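Local coordinates for protein Ufm1-specific protease (Caenorhabditis elegans, PDB 5EJJ) that cleaves the peptide bond at the C-terminal glycine of the ubiquitin-like modifier ufm-1, acting as a thiol protease that removes it from target proteins, at residues L50-A54 with E55-E59; S67-S70 with A71-L75. One frame throughout, in Å; residues are numbered along the deposited sequence.

Contact 1 (L50-A54 with E55-E59)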
loop_
_atom_site.group_PDB
_atom_site.type_symbol
_atom_site.label_atom_id
_atom_site.label_comp_id
_atom_site.label_asym_id
_atom_site.label_seq_id
_atom_site.Cartn_x
_atom_site.Cartn_y
_atom_site.Cartn_z
ATOM N N LEU A 50 -1.804 3.366 -17.372
ATOM C CA LEU A 50 -0.675 2.444 -17.398
ATOM C C LEU A 50 0.075 2.454 -18.728
ATOM O O LEU A 50 -0.485 2.127 -19.776
ATOM C CB LEU A 50 -1.113 1.045 -17.013
ATOM C CG LEU A 50 -1.551 0.961 -15.551
ATOM C CD1 LEU A 50 -2.093 -0.443 -15.212
ATOM C CD2 LEU A 50 -0.413 1.386 -14.600
ATOM N N PHE A 51 1.344 2.851 -18.673
ATOM C CA PHE A 51 2.177 2.926 -19.863
ATOM C C PHE A 51 2.882 1.593 -20.127
ATOM O O PHE A 51 3.188 0.832 -19.194
ATOM C CB PHE A 51 3.200 4.053 -19.714
ATOM C CG PHE A 51 2.591 5.411 -19.660
ATOM C CD1 PHE A 51 2.327 6.015 -18.447
ATOM C CD2 PHE A 51 2.265 6.084 -20.818
ATOM C CE1 PHE A 51 1.754 7.284 -18.390
ATOM C CE2 PHE A 51 1.676 7.355 -20.773
ATOM C CZ PHE A 51 1.420 7.952 -19.560
ATOM N N ALA A 52 3.141 1.319 -21.403
ATOM C CA ALA A 52 3.828 0.098 -21.814
ATOM C C ALA A 52 4.530 0.256 -23.165
ATOM O O ALA A 52 4.019 0.941 -24.069
ATOM C CB ALA A 52 2.853 -1.053 -21.885
ATOM N N TYR A 53 5.696 -0.387 -23.293
ATOM C CA TYR A 53 6.379 -0.512 -24.577
ATOM C C TYR A 53 5.584 -1.453 -25.485
ATOM O O TYR A 53 4.782 -2.251 -25.003
ATOM C CB TYR A 53 7.793 -1.040 -24.381
ATOM C CG TYR A 53 8.699 -0.138 -23.575
ATOM C CD1 TYR A 53 8.816 -0.292 -22.208
ATOM C CD2 TYR A 53 9.451 0.857 -24.185
ATOM C CE1 TYR A 53 9.661 0.519 -21.462
ATOM C CE2 TYR A 53 10.293 1.679 -23.448
ATOM C CZ TYR A 53 10.397 1.501 -22.085
ATOM O OH TYR A 53 11.238 2.304 -21.334
ATOM N N ALA A 54 5.810 -1.368 -26.791
ATOM C CA ALA A 54 4.939 -2.036 -27.755
ATOM C C ALA A 54 4.813 -3.545 -27.580
ATOM O O ALA A 54 3.771 -4.107 -27.939
ATOM C CB ALA A 54 5.350 -1.691 -29.169
ATOM N N GLU A 55 5.848 -4.197 -27.035
ATOM C CA GLU A 55 5.765 -5.638 -26.750
ATOM C C GLU A 55 4.540 -5.906 -25.896
ATOM O O GLU A 55 3.731 -6.785 -26.201
ATOM C CB GLU A 55 6.972 -6.173 -25.974
ATOM C CG GLU A 55 8.311 -5.805 -26.519
ATOM C CD GLU A 55 8.924 -4.646 -25.763
ATOM O OE1 GLU A 55 8.779 -3.491 -26.241
ATOM O OE2 GLU A 55 9.538 -4.893 -24.690
ATOM N N ASP A 56 4.407 -5.121 -24.830
ATOM C CA ASP A 56 3.423 -5.388 -23.797
ATOM C C ASP A 56 2.042 -4.829 -24.088
ATOM O O ASP A 56 1.146 -4.960 -23.262
ATOM C CB ASP A 56 3.934 -4.873 -22.458
ATOM C CG ASP A 56 5.369 -5.315 -22.170
ATOM O OD1 ASP A 56 5.576 -6.508 -21.815
ATOM O OD2 ASP A 56 6.285 -4.464 -22.295
ATOM N N LEU A 57 1.850 -4.225 -25.258
ATOM C CA LEU A 57 0.513 -3.759 -25.635
ATOM C C LEU A 57 -0.347 -4.873 -26.224
ATOM O O LEU A 57 -1.200 -4.622 -27.084
ATOM C CB LEU A 57 0.573 -2.577 -26.593
ATOM C CG LEU A 57 1.186 -1.337 -25.949
ATOM C CD1 LEU A 57 1.448 -0.266 -26.984
ATOM C CD2 LEU A 57 0.292 -0.796 -24.848
ATOM N N THR A 58 -0.113 -6.094 -25.738
ATOM C CA THR A 58 -0.872 -7.284 -26.103
ATOM C C THR A 58 -2.201 -7.357 -25.363
ATOM O O THR A 58 -2.300 -6.946 -24.213
ATOM C CB THR A 58 -0.094 -8.552 -25.714
ATOM O OG1 THR A 58 0.229 -8.511 -24.320
ATOM C CG2 THR A 58 1.193 -8.660 -26.497
ATOM N N GLU A 59 -3.211 -7.911 -26.022
ATOM C CA GLU A 59 -4.476 -8.246 -25.370
ATOM C C GLU A 59 -4.284 -9.118 -24.134
ATOM O O GLU A 59 -5.081 -9.063 -23.203
ATOM C CB GLU A 59 -5.409 -8.962 -26.342
ATOM C CG GLU A 59 -6.725 -8.249 -26.573
ATOM C CD GLU A 59 -7.786 -8.623 -25.543
ATOM O OE1 GLU A 59 -8.155 -9.818 -25.480
ATOM O OE2 GLU A 59 -8.251 -7.723 -24.802
#

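Contact 2 (S67-S70 with A71-L75)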
loop_
_atom_site.group_PDB
_atom_site.type_symbol
_atom_site.label_atom_id
_atom_site.label_comp_id
_atom_site.label_asym_id
_atom_site.label_seq_id
_atom_site.Cartn_x
_atom_site.Cartn_y
_atom_site.Cartn_z
ATOM N N SER A 67 -7.559 -7.540 -14.411
ATOM C CA SER A 67 -7.919 -8.499 -13.383
ATOM C C SER A 67 -7.261 -8.139 -12.061
ATOM O O SER A 67 -7.594 -8.684 -11.001
ATOM C CB SER A 67 -7.508 -9.915 -13.794
ATOM O OG SER A 67 -6.181 -10.232 -13.395
ATOM N N SER A 68 -6.311 -7.221 -12.123
ATOM C CA SER A 68 -5.558 -6.856 -10.938
ATOM C C SER A 68 -6.044 -5.589 -10.273
ATOM O O SER A 68 -5.621 -5.274 -9.177
ATOM C CB SER A 68 -4.105 -6.721 -11.300
ATOM O OG SER A 68 -3.650 -7.974 -11.778
ATOM N N LEU A 69 -6.941 -4.875 -10.941
ATOM C CA LEU A 69 -7.499 -3.644 -10.421
ATOM C C LEU A 69 -8.812 -3.910 -9.691
ATOM O O LEU A 69 -9.423 -4.966 -9.857
ATOM C CB LEU A 69 -7.716 -2.676 -11.568
ATOM C CG LEU A 69 -6.473 -2.608 -12.435
ATOM C CD1 LEU A 69 -6.713 -1.704 -13.599
ATOM C CD2 LEU A 69 -5.342 -2.088 -11.612
ATOM N N SER A 70 -9.234 -2.950 -8.874
ATOM C CA SER A 70 -10.463 -3.088 -8.108
ATOM C C SER A 70 -11.654 -3.184 -9.010
ATOM O O SER A 70 -11.695 -2.564 -10.064
ATOM C CB SER A 70 -10.664 -1.926 -7.152
ATOM O OG SER A 70 -9.972 -2.151 -5.943
ATOM N N ALA A 71 -12.637 -3.944 -8.542
ATOM C CA ALA A 71 -13.758 -4.408 -9.342
ATOM C C ALA A 71 -14.594 -3.292 -9.957
ATOM O O ALA A 71 -15.221 -3.506 -10.994
ATOM C CB ALA A 71 -14.619 -5.332 -8.530
ATOM N N ASP A 72 -14.595 -2.107 -9.348
ATOM C CA ASP A 72 -15.364 -0.994 -9.903
ATOM C C ASP A 72 -14.668 -0.285 -11.073
ATOM O O ASP A 72 -15.215 0.629 -11.680
ATOM C CB ASP A 72 -15.703 0.006 -8.813
ATOM C CG ASP A 72 -14.495 0.781 -8.333
ATOM O OD1 ASP A 72 -13.491 0.165 -7.899
ATOM O OD2 ASP A 72 -14.543 2.023 -8.399
ATOM N N ILE A 73 -13.464 -0.728 -11.393
ATOM C CA ILE A 73 -12.629 -0.074 -12.373
ATOM C C ILE A 73 -12.467 -0.949 -13.603
ATOM O O ILE A 73 -12.254 -2.147 -13.504
ATOM C CB ILE A 73 -11.271 0.186 -11.747
ATOM C CG1 ILE A 73 -11.433 1.218 -10.647
ATOM C CG2 ILE A 73 -10.261 0.653 -12.766
ATOM C CD1 ILE A 73 -10.142 1.766 -10.154
ATOM N N GLU A 74 -12.574 -0.355 -14.779
ATOM C CA GLU A 74 -12.362 -1.112 -16.002
ATOM C C GLU A 74 -11.619 -0.286 -17.036
ATOM O O GLU A 74 -11.373 0.900 -16.846
ATOM C CB GLU A 74 -13.704 -1.511 -16.580
ATOM C CG GLU A 74 -14.492 -0.339 -17.062
ATOM C CD GLU A 74 -15.949 -0.678 -17.226
ATOM O OE1 GLU A 74 -16.755 -0.314 -16.329
ATOM O OE2 GLU A 74 -16.294 -1.320 -18.250
ATOM N N LEU A 75 -11.268 -0.934 -18.131
ATOM C CA LEU A 75 -10.711 -0.274 -19.304
ATOM C C LEU A 75 -11.656 0.789 -19.833
ATOM O O LEU A 75 -12.795 0.491 -20.153
ATOM C CB LEU A 75 -10.531 -1.341 -20.376
ATOM C CG LEU A 75 -9.569 -1.125 -21.523
ATOM C CD1 LEU A 75 -10.367 -0.567 -22.636
ATOM C CD2 LEU A 75 -8.458 -0.185 -21.068
#

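Contact 1 (L50-A54 with E55-E59)
The ring of Tyr53 and the carboxylate of Glu55 meet at a slant, with OE1 of Glu55 oblique to the ring and 3.2 Å from Tyr53 CB. The Glu55 chain is bent at its second torsion (chi2 100°), which folds the acid back toward the strand. The Tyr53 side chain also touches Leu18 and Arg19 of helix 8-19 and Ile33 of strand 33-40. The carboxylate of Asp56 points to another part of the chain, where its OD1 forms a salt bridge with Arg321. Backbone bonds make the turn that ends strand 45-53, an edge strand of the sheet in the N-terminal MPN domain. Asp56 N donates to Tyr53 O over 2.9 Å, bent to 135° at the hydrogen and from above the carbonyl plane. One residue further on, Leu57 N reaches Ala54 O in a weak bond of 3.3 Å. Leu57 CD2 lies 3.9 Å from Ala52 CB, and Leu57 CD1 packs against Ala54 CA. Asp56 CB adds a second contact to the Ala52 methyl, at 4.0 Å. Leu57 also touches Phe36 of strand 33-40, while Thr58 OG1 caps the N terminus of helix 59-68 by bonding Asn61 N.

Contact 2 (S67-S70 with A71-L75)
Ser70 and Ile73 are joined by a backbone hydrogen bond that closes a type I beta turn, the Ile73 N to Ser70 O distance being 2.9 Å. The bond is fairly straight, 152° at the hydrogen, although the donor is tilted 32° from the carbonyl plane. The same bond brings Ile73 CB close beside the Ser70 carbonyl oxygen. Ser70 O also receives a weak bond from Arg266 NH1, so a second donor reaches the same buried oxygen.

Among the side chains, apolar contact is modest: Leu69 CD1 comes within 4.3 Å of Ile73 CG2, a loose meeting of two branch ends.

The polar ends find partners outside the turn. Asp72 has its carboxylate carbon between the backbone N and the carbonyl carbon (chi1 71°), which swings OD1 back to 3.6 Å from Ser70 CB, while OD2 forms a salt bridge with Arg40. Ser70 OG is hydrogen-bonded to His303 NE2.

The turn carries the chain from helix 59-68 into strand 74-81. Leu69 and Ile73 both pack on Phe38 of strand 33-40 and His48 of strand 45-53, whereas Ala71 rests on Glu262 and Ala263 of helix 253-280.

In the fold
From the N terminus, strand 45-53 runs along the edge of the four-stranded sheet until contact 1 turns the chain at its end and leads into helix 59-68. That helix then carries it to contact 2, which turns it into strand 74-81 of the same sheet. The two contacts therefore lie in series at the two ends of one helix, each closing only a short local loop, and they neither nest nor cross. Strands 45-53 and 74-81 run parallel with strand 33-40 between them, so helix 59-68 and the two contacts form a beta-alpha-beta crossover. Their centres are about 17 Å apart, and their nearest atoms, about 5 Å apart, do not touch.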